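Local coordinates for protein sensory box/response regulator (Mycobacterium smegmatis, PDB 5YRP) that belongs to the EAL-domain family of bacterial signalling proteins and carries a bound magnesium ion in its barrel-like EAL domain, at residues Glu67-Ile80 with Ile232-Gly244. Residues are numbered along the deposited sequence; the frame is centred on the assembly and turned at random.
Sequences EFSRWRANGVGRNI and ILGSEMQTLLAKG
W71 projects from helix 52-73 into a hole on helix 234-243 lined by G234, M237, Q238 and L241. M237 CG lies over one face of the indole, 4.0 Å from the centroid of its six-membered ring, a CH-pi contact; L241 CD1 comes in obliquely beside CE3. The opposite face is backed by W71's own helix, through E67 O and F68 CA. W71 NE1 donates to E67 OE2 (2.8 Å), approaching from above the carboxylate plane, which helps fix the indole's rotation. The E67 side chain, bent at chi2 (61°), carries OE2 close to G234 CA, where no side chain intervenes. Also buried, L241 CD2 meets I80 CD1 at 3.7 Å. Segment 67-73 and helix 234-243 run at 35° with axes 10.5 Å apart, outside the sheet of the EAL domain, a modified TIM-barrel fold; Y10 of strand 7-15 meets W71 edge-to-face and also touches M237. G75, with positive phi, is the C-prime residue of a Schellman motif that ends helix 52-73; V76 next to it points its CB toward helix 234-243. V76 bridges from L241 CB, 3.9 Å from its CB, to exposed A242 at the rim, where CG1 touches CB at 4.0 Å. The outer side is looser and more polar: Q238 passes obliquely by W71 toward N74, whose ND2 bonds back to R70 O (2.8 Å), while R70 NH1 forms a salt bridge with E67 OE1.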
# COMPACT_ATOMS: atom_id res chain seq x y z
N GLU A 67 4.12 -31.60 -13.72
CA GLU A 67 3.34 -32.30 -12.70
C GLU A 67 1.85 -32.00 -12.82
O GLU A 67 1.01 -32.85 -12.56
CB GLU A 67 3.85 -31.92 -11.31
CG GLU A 67 3.08 -32.51 -10.13
CD GLU A 67 3.10 -34.02 -10.09
OE1 GLU A 67 3.98 -34.65 -10.72
OE2 GLU A 67 2.24 -34.60 -9.39
N PHE A 68 1.53 -30.77 -13.23
CA PHE A 68 0.14 -30.33 -13.39
C PHE A 68 -0.54 -31.09 -14.53
O PHE A 68 -1.67 -31.56 -14.37
CB PHE A 68 0.11 -28.81 -13.62
CG PHE A 68 -1.27 -28.22 -13.82
CD1 PHE A 68 -2.38 -28.73 -13.16
CD2 PHE A 68 -1.44 -27.11 -14.63
CE1 PHE A 68 -3.63 -28.18 -13.35
CE2 PHE A 68 -2.69 -26.55 -14.82
CZ PHE A 68 -3.79 -27.09 -14.18
N SER A 69 0.15 -31.23 -15.66
CA SER A 69 -0.40 -31.97 -16.80
C SER A 69 -0.59 -33.46 -16.49
O SER A 69 -1.49 -34.10 -17.03
CB SER A 69 0.50 -31.80 -18.03
OG SER A 69 1.77 -32.38 -17.82
N ARG A 70 0.25 -34.01 -15.61
CA ARG A 70 0.11 -35.40 -15.16
C ARG A 70 -1.23 -35.62 -14.47
O ARG A 70 -1.82 -36.69 -14.59
CB ARG A 70 1.24 -35.81 -14.22
CG ARG A 70 2.61 -35.90 -14.88
CD ARG A 70 3.61 -36.64 -13.99
NE ARG A 70 4.99 -36.49 -14.47
CZ ARG A 70 5.92 -35.69 -13.94
NH1 ARG A 70 5.66 -34.93 -12.88
NH2 ARG A 70 7.13 -35.66 -14.47
N TRP A 71 -1.70 -34.61 -13.74
CA TRP A 71 -3.01 -34.66 -13.10
C TRP A 71 -4.09 -34.63 -14.17
O TRP A 71 -5.05 -35.41 -14.13
CB TRP A 71 -3.21 -33.47 -12.15
CG TRP A 71 -2.09 -33.27 -11.16
CD1 TRP A 71 -1.17 -34.19 -10.77
CD2 TRP A 71 -1.81 -32.08 -10.42
NE1 TRP A 71 -0.31 -33.65 -9.84
CE2 TRP A 71 -0.69 -32.35 -9.61
CE3 TRP A 71 -2.39 -30.81 -10.37
CZ2 TRP A 71 -0.13 -31.39 -8.76
CZ3 TRP A 71 -1.84 -29.86 -9.52
CH2 TRP A 71 -0.72 -30.15 -8.73
N ARG A 72 -3.92 -33.72 -15.12
CA ARG A 72 -4.85 -33.56 -16.25
C ARG A 72 -4.95 -34.85 -17.06
O ARG A 72 -6.02 -35.20 -17.54
CB ARG A 72 -4.40 -32.41 -17.16
CG ARG A 72 -4.23 -31.07 -16.46
CD ARG A 72 -3.99 -29.95 -17.46
NE ARG A 72 -5.22 -29.62 -18.18
CZ ARG A 72 -6.22 -28.91 -17.68
NH1 ARG A 72 -6.16 -28.42 -16.44
NH2 ARG A 72 -7.30 -28.68 -18.43
N ALA A 73 -3.83 -35.54 -17.20
CA ALA A 73 -3.78 -36.84 -17.86
C ALA A 73 -4.60 -37.88 -17.10
O ALA A 73 -5.34 -38.66 -17.70
CB ALA A 73 -2.34 -37.30 -18.01
N ASN A 74 -4.48 -37.87 -15.77
CA ASN A 74 -5.27 -38.77 -14.91
C ASN A 74 -6.70 -38.28 -14.65
O ASN A 74 -7.41 -38.86 -13.83
CB ASN A 74 -4.55 -38.98 -13.58
CG ASN A 74 -3.37 -39.91 -13.71
OD1 ASN A 74 -3.52 -41.13 -13.64
ND2 ASN A 74 -2.18 -39.34 -13.89
N GLY A 75 -7.10 -37.21 -15.33
CA GLY A 75 -8.48 -36.74 -15.26
C GLY A 75 -8.87 -36.07 -13.96
O GLY A 75 -10.05 -36.03 -13.61
N VAL A 76 -7.88 -35.54 -13.24
CA VAL A 76 -8.13 -34.79 -12.01
C VAL A 76 -7.57 -33.38 -12.15
O VAL A 76 -6.59 -33.17 -12.87
CB VAL A 76 -7.55 -35.49 -10.76
CG1 VAL A 76 -8.06 -36.92 -10.66
CG2 VAL A 76 -6.03 -35.48 -10.77
N GLY A 77 -8.19 -32.43 -11.47
CA GLY A 77 -7.81 -31.01 -11.59
C GLY A 77 -7.86 -30.52 -13.02
O GLY A 77 -7.07 -29.66 -13.43
N ARG A 78 -8.81 -31.06 -13.78
CA ARG A 78 -8.93 -30.73 -15.20
C ARG A 78 -9.26 -29.27 -15.39
O ARG A 78 -8.81 -28.65 -16.35
CB ARG A 78 -10.01 -31.59 -15.85
CG ARG A 78 -9.57 -33.00 -16.20
CD ARG A 78 -8.54 -33.04 -17.33
NE ARG A 78 -9.00 -32.36 -18.54
CZ ARG A 78 -8.45 -32.49 -19.74
NH1 ARG A 78 -7.41 -33.30 -19.94
NH2 ARG A 78 -8.95 -31.81 -20.77
N ASN A 79 -10.05 -28.71 -14.48
CA ASN A 79 -10.39 -27.30 -14.56
C ASN A 79 -10.13 -26.55 -13.25
O ASN A 79 -11.04 -26.06 -12.59
CB ASN A 79 -11.82 -27.11 -15.07
CG ASN A 79 -12.85 -27.93 -14.31
OD1 ASN A 79 -12.55 -28.51 -13.26
ND2 ASN A 79 -14.06 -27.98 -14.83
N ILE A 80 -8.84 -26.49 -12.91
CA ILE A 80 -8.35 -25.65 -11.82
C ILE A 80 -7.17 -24.84 -12.34
O ILE A 80 -6.64 -25.12 -13.41
CB ILE A 80 -7.87 -26.49 -10.62
CG1 ILE A 80 -6.73 -27.43 -11.02
CG2 ILE A 80 -9.03 -27.29 -10.04
CD1 ILE A 80 -5.91 -27.93 -9.86
N ILE A 232 1.02 -29.87 0.39
CA ILE A 232 1.16 -31.31 0.14
C ILE A 232 1.83 -31.61 -1.20
O ILE A 232 1.86 -30.76 -2.10
CB ILE A 232 -0.21 -32.03 0.17
CG1 ILE A 232 -1.18 -31.38 -0.83
CG2 ILE A 232 -0.78 -32.01 1.58
CD1 ILE A 232 -2.47 -32.15 -1.02
N LEU A 233 2.35 -32.83 -1.31
CA LEU A 233 3.11 -33.27 -2.49
C LEU A 233 2.21 -33.46 -3.70
O LEU A 233 0.99 -33.57 -3.58
CB LEU A 233 3.85 -34.57 -2.20
CG LEU A 233 5.01 -34.49 -1.20
CD1 LEU A 233 5.36 -35.85 -0.63
CD2 LEU A 233 6.23 -33.85 -1.84
N GLY A 234 2.82 -33.52 -4.88
CA GLY A 234 2.09 -33.67 -6.13
C GLY A 234 1.19 -34.89 -6.14
O GLY A 234 0.06 -34.84 -6.62
N SER A 235 1.70 -35.99 -5.59
CA SER A 235 0.93 -37.23 -5.50
C SER A 235 -0.27 -37.08 -4.57
O SER A 235 -1.37 -37.53 -4.86
CB SER A 235 1.82 -38.36 -4.98
OG SER A 235 2.01 -38.28 -3.58
N GLU A 236 -0.02 -36.43 -3.43
CA GLU A 236 -1.07 -36.19 -2.44
C GLU A 236 -2.13 -35.24 -3.01
O GLU A 236 -3.32 -35.39 -2.72
CB GLU A 236 -0.46 -35.60 -1.17
CG GLU A 236 0.49 -36.53 -0.43
CD GLU A 236 1.21 -35.86 0.74
OE1 GLU A 236 1.74 -34.74 0.57
OE2 GLU A 236 1.25 -36.46 1.83
N MSE A 237 -1.69 -34.28 -3.82
CA MSE A 237 -2.58 -33.32 -4.46
C MSE A 237 -3.49 -34.02 -5.44
O MSE A 237 -4.68 -33.73 -5.49
CB MSE A 237 -1.76 -32.23 -5.14
CG MSE A 237 -2.59 -31.14 -5.83
SE MSE A 237 -3.66 -30.09 -4.56
CE MSE A 237 -2.22 -29.03 -3.76
N GLN A 238 -2.93 -34.94 -6.22
CA GLN A 238 -3.73 -35.78 -7.13
C GLN A 238 -4.90 -36.37 -6.36
O GLN A 238 -6.06 -36.20 -6.73
CB GLN A 238 -2.91 -36.93 -7.71
CG GLN A 238 -2.27 -36.65 -9.06
CD GLN A 238 -1.85 -37.93 -9.76
OE1 GLN A 238 -1.33 -38.85 -9.12
NE2 GLN A 238 -2.08 -38.00 -11.06
N THR A 239 -4.55 -37.09 -5.29
CA THR A 239 -5.52 -37.75 -4.43
C THR A 239 -6.59 -36.76 -3.94
O THR A 239 -7.78 -37.06 -3.95
CB THR A 239 -4.81 -38.42 -3.24
OG1 THR A 239 -3.72 -39.21 -3.73
CG2 THR A 239 -5.75 -39.30 -2.44
N LEU A 240 -6.15 -35.57 -3.55
CA LEU A 240 -7.06 -34.53 -3.11
C LEU A 240 -7.94 -34.02 -4.25
O LEU A 240 -9.13 -33.79 -4.06
CB LEU A 240 -6.27 -33.36 -2.51
CG LEU A 240 -7.05 -32.10 -2.12
CD1 LEU A 240 -8.24 -32.41 -1.24
CD2 LEU A 240 -6.12 -31.12 -1.42
N LEU A 241 -7.34 -33.84 -5.42
CA LEU A 241 -8.07 -33.39 -6.60
C LEU A 241 -9.04 -34.45 -7.11
O LEU A 241 -10.07 -34.11 -7.70
CB LEU A 241 -7.10 -33.01 -7.72
CG LEU A 241 -6.25 -31.77 -7.45
CD1 LEU A 241 -5.16 -31.66 -8.51
CD2 LEU A 241 -7.10 -30.51 -7.44
N ALA A 242 -8.71 -35.72 -6.89
CA ALA A 242 -9.59 -36.83 -7.23
C ALA A 242 -10.88 -36.75 -6.43
O ALA A 242 -11.98 -36.91 -6.97
CB ALA A 242 -8.89 -38.16 -6.98
N LYS A 243 -10.73 -36.48 -5.13
CA LYS A 243 -11.88 -36.24 -4.27
C LYS A 243 -12.57 -34.95 -4.70
O LYS A 243 -13.78 -34.92 -4.89
CB LYS A 243 -11.43 -36.12 -2.82
CG LYS A 243 -10.77 -37.37 -2.27
CD LYS A 243 -10.30 -37.15 -0.84
CE LYS A 243 -9.28 -38.19 -0.43
NZ LYS A 243 -8.83 -37.97 0.97
N GLY A 244 -11.77 -33.90 -4.85
CA GLY A 244 -12.25 -32.60 -5.34
C GLY A 244 -12.43 -31.55 -4.25
O GLY A 244 -12.51 -30.36 -4.55